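PDB 3NAT: DUF3013 family protein from Enterococcus faecalis, which is of unknown function, a bacterial protein of the DUF3013 family with an alpha-beta half-sandwich fold. Local coordinates for residues G71-N76 against E85-T90; I108-V113 against L136-A141. One frame throughout, in Å; residues are numbered along the deposited sequence.

Contact 1. Residues G71-N76 against E85-T90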
loop_
_atom_site.group_PDB
_atom_site.type_symbol
_atom_site.label_atom_id
_atom_site.label_comp_id
_atom_site.label_asym_id
_atom_site.label_seq_id
_atom_site.Cartn_x
_atom_site.Cartn_y
_atom_site.Cartn_z
ATOM N N GLY A 71 -0.795 -5.289 14.245
ATOM C CA GLY A 71 -1.919 -5.134 13.342
ATOM C C GLY A 71 -1.600 -5.478 11.898
ATOM O O GLY A 71 -0.477 -5.249 11.414
ATOM N N LEU A 72 -2.606 -6.028 11.218
ATOM C CA LEU A 72 -2.522 -6.403 9.813
ATOM C C LEU A 72 -3.592 -5.647 9.030
ATOM O O LEU A 72 -4.766 -5.697 9.380
ATOM C CB LEU A 72 -2.719 -7.909 9.669
ATOM C CG LEU A 72 -1.718 -8.796 10.415
ATOM C CD1 LEU A 72 -2.085 -8.921 11.879
ATOM C CD2 LEU A 72 -1.644 -10.169 9.781
ATOM N N LEU A 73 -3.198 -4.951 7.970
ATOM C CA LEU A 73 -4.115 -4.012 7.317
ATOM C C LEU A 73 -4.583 -4.384 5.910
ATOM O O LEU A 73 -3.801 -4.810 5.068
ATOM C CB LEU A 73 -3.488 -2.623 7.278
ATOM C CG LEU A 73 -4.424 -1.481 6.902
ATOM C CD1 LEU A 73 -5.376 -1.197 8.053
ATOM C CD2 LEU A 73 -3.611 -0.248 6.566
ATOM N N PHE A 74 -5.872 -4.192 5.660
ATOM C CA PHE A 74 -6.422 -4.332 4.324
ATOM C C PHE A 74 -6.749 -2.950 3.799
ATOM O O PHE A 74 -7.423 -2.175 4.479
ATOM C CB PHE A 74 -7.695 -5.150 4.379
ATOM C CG PHE A 74 -7.469 -6.593 4.677
ATOM C CD1 PHE A 74 -7.157 -7.480 3.662
ATOM C CD2 PHE A 74 -7.583 -7.074 5.964
ATOM C CE1 PHE A 74 -6.954 -8.822 3.925
ATOM C CE2 PHE A 74 -7.384 -8.414 6.237
ATOM C CZ PHE A 74 -7.066 -9.291 5.214
ATOM N N TYR A 75 -6.285 -2.633 2.595
ATOM C CA TYR A 75 -6.454 -1.279 2.090
ATOM C C TYR A 75 -6.757 -1.237 0.612
ATOM O O TYR A 75 -6.368 -2.132 -0.142
ATOM C CB TYR A 75 -5.199 -0.458 2.352
ATOM C CG TYR A 75 -4.017 -0.882 1.508
ATOM C CD1 TYR A 75 -3.577 -0.107 0.441
ATOM C CD2 TYR A 75 -3.355 -2.067 1.764
ATOM C CE1 TYR A 75 -2.493 -0.495 -0.336
ATOM C CE2 TYR A 75 -2.280 -2.467 0.988
ATOM C CZ TYR A 75 -1.842 -1.673 -0.051
ATOM O OH TYR A 75 -0.766 -2.083 -0.812
ATOM N N ASN A 76 -7.461 -0.183 0.213
ATOM C CA ASN A 76 -7.694 0.111 -1.192
ATOM C C ASN A 76 -6.583 1.012 -1.690
ATOM O O ASN A 76 -6.446 2.130 -1.214
ATOM C CB ASN A 76 -9.034 0.811 -1.375
ATOM C CG ASN A 76 -9.395 0.998 -2.835
ATOM O OD1 ASN A 76 -8.539 0.933 -3.715
ATOM N ND2 ASN A 76 -10.674 1.227 -3.101
ATOM N N GLU A 85 4.843 0.762 7.191
ATOM C CA GLU A 85 5.753 0.489 8.282
ATOM C C GLU A 85 5.039 0.482 9.633
ATOM O O GLU A 85 5.671 0.246 10.656
ATOM C CB GLU A 85 6.876 1.537 8.262
ATOM C CG GLU A 85 8.052 1.278 9.188
ATOM C CD GLU A 85 8.862 2.542 9.456
ATOM O OE1 GLU A 85 8.271 3.647 9.440
ATOM O OE2 GLU A 85 10.086 2.431 9.686
ATOM N N GLU A 86 3.732 0.742 9.647
ATOM C CA GLU A 86 2.972 0.730 10.904
ATOM C C GLU A 86 2.428 -0.657 11.237
ATOM O O GLU A 86 1.990 -0.912 12.360
ATOM C CB GLU A 86 1.808 1.722 10.864
ATOM C CG GLU A 86 2.197 3.180 11.032
ATOM C CD GLU A 86 0.995 4.111 10.969
ATOM O OE1 GLU A 86 -0.136 3.644 11.231
ATOM O OE2 GLU A 86 1.184 5.308 10.658
ATOM N N TYR A 87 2.455 -1.548 10.253
ATOM C CA TYR A 87 1.785 -2.827 10.386
ATOM C C TYR A 87 2.686 -3.993 10.049
ATOM O O TYR A 87 3.778 -3.819 9.513
ATOM C CB TYR A 87 0.570 -2.863 9.481
ATOM C CG TYR A 87 -0.272 -1.619 9.545
ATOM C CD1 TYR A 87 -1.384 -1.549 10.381
ATOM C CD2 TYR A 87 0.033 -0.515 8.762
ATOM C CE1 TYR A 87 -2.169 -0.412 10.433
ATOM C CE2 TYR A 87 -0.744 0.628 8.812
ATOM C CZ TYR A 87 -1.845 0.674 9.648
ATOM O OH TYR A 87 -2.618 1.811 9.699
ATOM N N LEU A 88 2.203 -5.189 10.362
ATOM C CA LEU A 88 2.936 -6.419 10.124
ATOM C C LEU A 88 2.931 -6.709 8.623
ATOM O O LEU A 88 3.972 -6.991 8.039
ATOM C CB LEU A 88 2.259 -7.552 10.891
ATOM C CG LEU A 88 3.061 -8.739 11.405
ATOM C CD1 LEU A 88 2.296 -10.024 11.170
ATOM C CD2 LEU A 88 4.414 -8.802 10.759
ATOM N N VAL A 89 1.743 -6.628 8.022
ATOM C CA VAL A 89 1.530 -6.798 6.591
ATOM C C VAL A 89 0.528 -5.758 6.169
ATOM O O VAL A 89 -0.268 -5.280 6.981
ATOM C CB VAL A 89 0.849 -8.139 6.240
ATOM C CG1 VAL A 89 1.554 -8.811 5.079
ATOM C CG2 VAL A 89 0.772 -9.041 7.441
ATOM N N THR A 90 0.529 -5.445 4.882
ATOM C CA THR A 90 -0.380 -4.457 4.347
ATOM C C THR A 90 -0.956 -5.042 3.078
ATOM O O THR A 90 -0.319 -5.023 2.036
ATOM C CB THR A 90 0.360 -3.143 4.064
ATOM O OG1 THR A 90 0.466 -2.395 5.277
ATOM C CG2 THR A 90 -0.383 -2.309 3.090
#
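Two nearly straight backbone hydrogen bonds join strand 65-75 to the chain that returns beside it: L88 N to G71 O at 2.9 Å and L73 N to V89 O at 3.1 Å. Beyond them, T90 CA lies 3.5 Å from L73 O, a CA-H...O contact at the parallel bridge between L73 and T90.

L73 and L72 carry the well-packed part of the contact. L73 swings its branch away from its own amide (chi1 -168°), which brings CD2 over one face of the Y87 ring, 4.0 Å from the ring centroid, a CH-pi contact offset toward the rim, while G71 O lies at the edge of the same ring. L72 works apart from this pair: its CD2 comes within 3.5 Å of V89 CG2, with L88 CD1 more loosely alongside, 4.2 Å from the same L72 methyl. Y87, L88, V89 and T90 all remain partly exposed, whereas their strand partners are buried, and the 3-10 turn at E85 and E86 is exposed.

This is an edge strand being added in parallel: strand 90-92 enters beside strand 65-75 and completes the mixed four-stranded sheet of the alpha-beta half sandwich.

Contact 2. Residues I108-V113 against L136-A141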
loop_
_atom_site.group_PDB
_atom_site.type_symbol
_atom_site.label_atom_id
_atom_site.label_comp_id
_atom_site.label_asym_id
_atom_site.label_seq_id
_atom_site.Cartn_x
_atom_site.Cartn_y
_atom_site.Cartn_z
ATOM N N ILE A 108 -6.379 -16.143 7.091
ATOM C CA ILE A 108 -6.791 -16.717 8.361
ATOM C C ILE A 108 -5.865 -17.835 8.814
ATOM O O ILE A 108 -5.440 -17.875 9.960
ATOM C CB ILE A 108 -8.216 -17.266 8.281
ATOM C CG1 ILE A 108 -9.203 -16.125 8.035
ATOM C CG2 ILE A 108 -8.571 -18.001 9.560
ATOM C CD1 ILE A 108 -9.161 -15.048 9.107
ATOM N N HIS A 109 -5.540 -18.743 7.911
ATOM C CA HIS A 109 -4.786 -19.926 8.299
ATOM C C HIS A 109 -3.314 -19.666 8.464
ATOM O O HIS A 109 -2.653 -20.326 9.265
ATOM C CB HIS A 109 -5.049 -21.068 7.325
ATOM C CG HIS A 109 -6.469 -21.537 7.356
ATOM N ND1 HIS A 109 -6.947 -22.390 8.326
ATOM C CD2 HIS A 109 -7.528 -21.218 6.575
ATOM C CE1 HIS A 109 -8.238 -22.599 8.126
ATOM N NE2 HIS A 109 -8.614 -21.898 7.072
ATOM N N TYR A 110 -2.794 -18.699 7.719
ATOM C CA TYR A 110 -1.406 -18.327 7.897
ATOM C C TYR A 110 -1.272 -17.524 9.187
ATOM O O TYR A 110 -0.396 -17.774 10.010
ATOM C CB TYR A 110 -0.898 -17.527 6.714
ATOM C CG TYR A 110 0.545 -17.144 6.893
ATOM C CD1 TYR A 110 1.466 -18.083 7.340
ATOM C CD2 TYR A 110 0.992 -15.859 6.622
ATOM C CE1 TYR A 110 2.781 -17.763 7.511
ATOM C CE2 TYR A 110 2.329 -15.527 6.790
ATOM C CZ TYR A 110 3.211 -16.491 7.242
ATOM O OH TYR A 110 4.539 -16.208 7.432
ATOM N N LEU A 111 -2.164 -16.564 9.366
ATOM C CA LEU A 111 -2.206 -15.804 10.596
ATOM C C LEU A 111 -2.163 -16.711 11.822
ATOM O O LEU A 111 -1.537 -16.394 12.822
ATOM C CB LEU A 111 -3.469 -14.959 10.639
ATOM C CG LEU A 111 -3.589 -14.088 11.888
ATOM C CD1 LEU A 111 -2.348 -13.200 12.063
ATOM C CD2 LEU A 111 -4.847 -13.249 11.808
ATOM N N LYS A 112 -2.840 -17.843 11.756
ATOM C CA LYS A 112 -2.814 -18.743 12.895
ATOM C C LYS A 112 -1.395 -19.255 13.093
ATOM O O LYS A 112 -0.877 -19.222 14.199
ATOM C CB LYS A 112 -3.799 -19.895 12.734
ATOM C CG LYS A 112 -3.712 -20.896 13.867
ATOM C CD LYS A 112 -4.757 -21.992 13.773
ATOM C CE LYS A 112 -4.343 -23.185 14.623
ATOM N NZ LYS A 112 -3.906 -22.776 15.992
ATOM N N VAL A 113 -0.771 -19.716 12.012
ATOM C CA VAL A 113 0.623 -20.144 12.042
ATOM C C VAL A 113 1.497 -19.040 12.642
ATOM O O VAL A 113 2.297 -19.280 13.549
ATOM C CB VAL A 113 1.124 -20.445 10.620
ATOM C CG1 VAL A 113 2.635 -20.424 10.550
ATOM C CG2 VAL A 113 0.600 -21.760 10.142
ATOM N N LEU A 136 6.899 -10.424 15.402
ATOM C CA LEU A 136 6.120 -11.368 14.625
ATOM C C LEU A 136 6.677 -11.424 13.213
ATOM O O LEU A 136 7.130 -10.414 12.671
ATOM C CB LEU A 136 4.671 -10.913 14.592
ATOM C CG LEU A 136 3.672 -11.699 15.431
ATOM C CD1 LEU A 136 4.330 -12.312 16.643
ATOM C CD2 LEU A 136 2.501 -10.806 15.822
ATOM N N HIS A 137 6.651 -12.604 12.612
ATOM C CA HIS A 137 7.229 -12.764 11.288
ATOM C C HIS A 137 6.196 -13.156 10.251
ATOM O O HIS A 137 5.571 -14.210 10.345
ATOM C CB HIS A 137 8.376 -13.769 11.328
ATOM C CG HIS A 137 9.434 -13.413 12.323
ATOM N ND1 HIS A 137 10.319 -12.374 12.127
ATOM C CD2 HIS A 137 9.730 -13.941 13.535
ATOM C CE1 HIS A 137 11.121 -12.283 13.172
ATOM N NE2 HIS A 137 10.784 -13.221 14.040
ATOM N N TRP A 138 6.021 -12.290 9.263
ATOM C CA TRP A 138 5.099 -12.559 8.183
ATOM C C TRP A 138 5.889 -12.807 6.904
ATOM O O TRP A 138 6.356 -11.874 6.267
ATOM C CB TRP A 138 4.147 -11.379 8.016
ATOM C CG TRP A 138 3.123 -11.605 6.982
ATOM C CD1 TRP A 138 3.267 -11.452 5.633
ATOM C CD2 TRP A 138 1.783 -12.044 7.194
ATOM N NE1 TRP A 138 2.097 -11.762 4.995
ATOM C CE2 TRP A 138 1.168 -12.127 5.934
ATOM C CE3 TRP A 138 1.040 -12.369 8.331
ATOM C CZ2 TRP A 138 -0.157 -12.527 5.780
ATOM C CZ3 TRP A 138 -0.276 -12.757 8.172
ATOM C CH2 TRP A 138 -0.858 -12.835 6.910
ATOM N N GLU A 139 6.055 -14.077 6.555
ATOM C CA GLU A 139 6.753 -14.477 5.338
ATOM C C GLU A 139 5.776 -14.627 4.188
ATOM O O GLU A 139 5.046 -15.607 4.107
ATOM C CB GLU A 139 7.463 -15.814 5.542
ATOM C CG GLU A 139 8.556 -15.786 6.571
ATOM C CD GLU A 139 9.808 -15.119 6.057
ATOM O OE1 GLU A 139 9.965 -15.032 4.818
ATOM O OE2 GLU A 139 10.635 -14.690 6.891
ATOM N N PRO A 140 5.770 -13.658 3.280
ATOM C CA PRO A 140 4.914 -13.633 2.087
ATOM C C PRO A 140 4.879 -14.984 1.382
ATOM O O PRO A 140 3.805 -15.473 1.039
ATOM C CB PRO A 140 5.614 -12.621 1.193
ATOM C CG PRO A 140 6.312 -11.697 2.148
ATOM C CD PRO A 140 6.706 -12.525 3.333
ATOM N N ALA A 141 6.047 -15.583 1.176
ATOM C CA ALA A 141 6.129 -16.890 0.539
ATOM C C ALA A 141 5.307 -17.964 1.265
ATOM O O ALA A 141 4.776 -18.872 0.635
ATOM C CB ALA A 141 7.558 -17.320 0.414
#
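L111 and W138 mark the closest backbone approach, their CA atoms 8.3 Å apart, so helix 101-125 and the loop leading into helix 140-151 meet through helix side chains that reach across to the indole and to the loop backbone. Most of the work falls to Y110, where the extended chi1 of -180° sends the phenol out to the loop.

There the ring does two things at once. Its edge is turned to the face of the W138 indole in a T-shaped stack, the six-membered rings 4.6 Å between centroids and their planes at 67°. The ring meets the indole with its CE2-CD2 edge: Y110 CE2 lies over the centre, 3.5 Å from W138 CD2, and CD2 of the tyrosine above the benzo half. At the far end of the ring, the hydroxyl accepts a hydrogen bond from the backbone: E139 N to Y110 OH is 2.8 Å, bent to 150° at the hydrogen, and the donor lies in the plane of the phenol. The stack packs against the side of the ring and the bond holds its hydroxyl end. E139 CB also lies 3.5 Å from Y110 OH, while the carboxylate heads away. L111 adds a looser touch, its CD1 4.4 Å from W138 CZ3.

E139 occupies the N-cap position of helix 140-151, so the tyrosine holds the chain just where that helix begins. F143 of the same helix meets W138 edge-to-face and also packs on Y110. Toward the sheet, W138 packs on L72 of strand 65-75, so the indole lies between helix 101-125 and the sheet; I108, on another side of its helix, packs on helix 9-20.

In the fold
Contact 1 and contact 2 show how chemistry follows position in a fold. The pairing of 71-76 with 85-90 brings the returning loop alongside strand 65-75 up to the start of strand 90-92, combining backbone hydrogen bonds with apolar packing; the meeting of 108-113 with 136-141 joins a helix to a loop through an aromatic stack and one side-chain-to-backbone bond. Both are only partly buried: in contact 1 the strand is the buried side, in contact 2 the helix residues Y110 and L111. Their centres lie about 13 Å apart, yet they share no secondary-structure element. W138 connects them, packing on L72, L88 and V89, so sheet edge and helical layer meet across one indole.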